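Local coordinates for takeout-like protein 1 (PDB 3E8T) that probably carries hydrophobic ligands in insects, holding a ubiquinone-8 molecule in a long internal tunnel of its juvenile hormone binding protein-like fold, at residues A[172-175]-A[176-179]. Sequence-based numbering, arbitrary orientation.
Sequences DTML and TFLN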
loop_
_atom_site.group_PDB
_atom_site.type_symbol
_atom_site.label_atom_id
_atom_site.label_comp_id
_atom_site.label_asym_id
_atom_site.label_seq_id
_atom_site.Cartn_x
_atom_site.Cartn_y
_atom_site.Cartn_z
ATOM N N ASP A 172 -16.415 -23.364 -4.141
ATOM C CA ASP A 172 -17.182 -22.894 -2.994
ATOM C C ASP A 172 -16.481 -23.262 -1.686
ATOM O O ASP A 172 -16.424 -22.451 -0.775
ATOM C CB ASP A 172 -18.609 -23.442 -2.981
ATOM C CG ASP A 172 -19.537 -22.814 -4.029
ATOM O OD1 ASP A 172 -19.223 -21.750 -4.583
ATOM O OD2 ASP A 172 -20.606 -23.423 -4.261
ATOM N N THR A 173 -15.997 -24.484 -1.606
ATOM C CA THR A 173 -15.299 -24.925 -0.392
ATOM C C THR A 173 -14.052 -24.060 -0.122
ATOM O O THR A 173 -13.815 -23.615 1.004
ATOM C CB THR A 173 -14.943 -26.404 -0.485
ATOM O OG1 THR A 173 -16.167 -27.147 -0.607
ATOM C CG2 THR A 173 -14.159 -26.832 0.756
ATOM N N MET A 174 -13.286 -23.734 -1.152
ATOM C CA MET A 174 -12.087 -22.915 -1.008
ATOM C C MET A 174 -12.402 -21.483 -0.643
ATOM O O MET A 174 -11.794 -20.900 0.238
ATOM C CB MET A 174 -11.278 -22.948 -2.263
ATOM C CG MET A 174 -10.082 -22.031 -2.286
ATOM S SD MET A 174 -8.847 -22.406 -0.979
ATOM C CE MET A 174 -8.198 -23.948 -1.642
ATOM N N LEU A 175 -13.416 -20.915 -1.284
ATOM C CA LEU A 175 -13.727 -19.530 -0.969
ATOM C C LEU A 175 -14.222 -19.403 0.444
ATOM O O LEU A 175 -13.882 -18.441 1.137
ATOM C CB LEU A 175 -14.686 -18.972 -2.007
ATOM C CG LEU A 175 -14.099 -18.837 -3.431
ATOM C CD1 LEU A 175 -15.198 -18.436 -4.416
ATOM C CD2 LEU A 175 -12.918 -17.885 -3.472
ATOM N N THR A 176 -15.015 -20.365 0.895
ATOM C CA THR A 176 -15.454 -20.406 2.276
ATOM C C THR A 176 -14.237 -20.507 3.227
ATOM O O THR A 176 -14.166 -19.828 4.246
ATOM C CB THR A 176 -16.399 -21.570 2.495
ATOM O OG1 THR A 176 -17.567 -21.420 1.650
ATOM C CG2 THR A 176 -16.773 -21.711 3.961
ATOM N N PHE A 177 -13.334 -21.398 2.914
ATOM C CA PHE A 177 -12.105 -21.600 3.685
ATOM C C PHE A 177 -11.298 -20.313 3.780
ATOM O O PHE A 177 -10.813 -19.984 4.863
ATOM C CB PHE A 177 -11.322 -22.731 3.017
ATOM C CG PHE A 177 -9.997 -23.054 3.641
ATOM C CD1 PHE A 177 -9.934 -23.903 4.708
ATOM C CD2 PHE A 177 -8.821 -22.595 3.123
ATOM C CE1 PHE A 177 -8.737 -24.254 5.218
ATOM C CE2 PHE A 177 -7.647 -22.950 3.632
ATOM C CZ PHE A 177 -7.593 -23.769 4.685
ATOM N N LEU A 178 -11.102 -19.627 2.673
ATOM C CA LEU A 178 -10.344 -18.417 2.716
ATOM C C LEU A 178 -10.975 -17.351 3.596
ATOM O O LEU A 178 -10.302 -16.689 4.409
ATOM C CB LEU A 178 -10.088 -17.890 1.317
ATOM C CG LEU A 178 -9.217 -18.777 0.461
ATOM C CD1 LEU A 178 -9.206 -18.266 -1.015
ATOM C CD2 LEU A 178 -7.804 -18.884 1.027
ATOM N N ASN A 179 -12.293 -17.182 3.446
ATOM C CA ASN A 179 -12.948 -16.182 4.228
ATOM C C ASN A 179 -12.959 -16.546 5.698
ATOM O O ASN A 179 -12.869 -15.664 6.554
ATOM C CB ASN A 179 -14.346 -15.967 3.726
ATOM C CG ASN A 179 -14.404 -15.147 2.513
ATOM O OD1 ASN A 179 -13.429 -14.693 1.963
ATOM N ND2 ASN A 179 -15.620 -14.785 2.192
#
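Met174 and Leu178, one turn apart on helix 168-180, form the densely packed side of this helical segment. With CG anti to the backbone N (chi1 174°) and the chain bent at both following torsions, the thioether of Met174 runs outward from the helix and slightly toward its C-terminal end, bringing SD to 3.9 Å from CG of Leu178. The same sulfur lies 4.1 Å from CD2 of Phe177 and 5.2 Å from the centroid of that ring, a Met-aromatic contact in which it stands oblique to the ring. Ile103, Leu106 and Ile108 enclose Met174 from the neighbouring strands, while Leu178 leans on Phe158 and Leu160 of strand 155-160 and also touches the bound ubiquinone-8. Replacing Leu178 by an alanine removes CG and both methyls, which would probably open a gap beside the Met174 sulfur and cost the ligand an apolar contact.

The other side of the helix is looser and polar. There the hydroxyl of exposed Thr176 turns back to donate to the carbonyl O of Asp172, with OG1 2.9 Å from that O, and the Thr176 amide N reaches the same oxygen at 3.0 Å from the opposite face of the carbonyl plane. The Asp172 carboxylate bridges to Lys168. Beneath both sides runs the regular i to i+4 ladder, including the 2.8 Å bond from Leu178 N to Met174 O. The chemistry is that of an amphipathic helix: sulfur and hydrocarbon pack against the strands, with Leu178 reaching the ubiquinone-8, whereas the Thr176 hydroxyl and Asp172 carboxylate find partners within the helix and Asn179 OD1 bonds to Phe158 N.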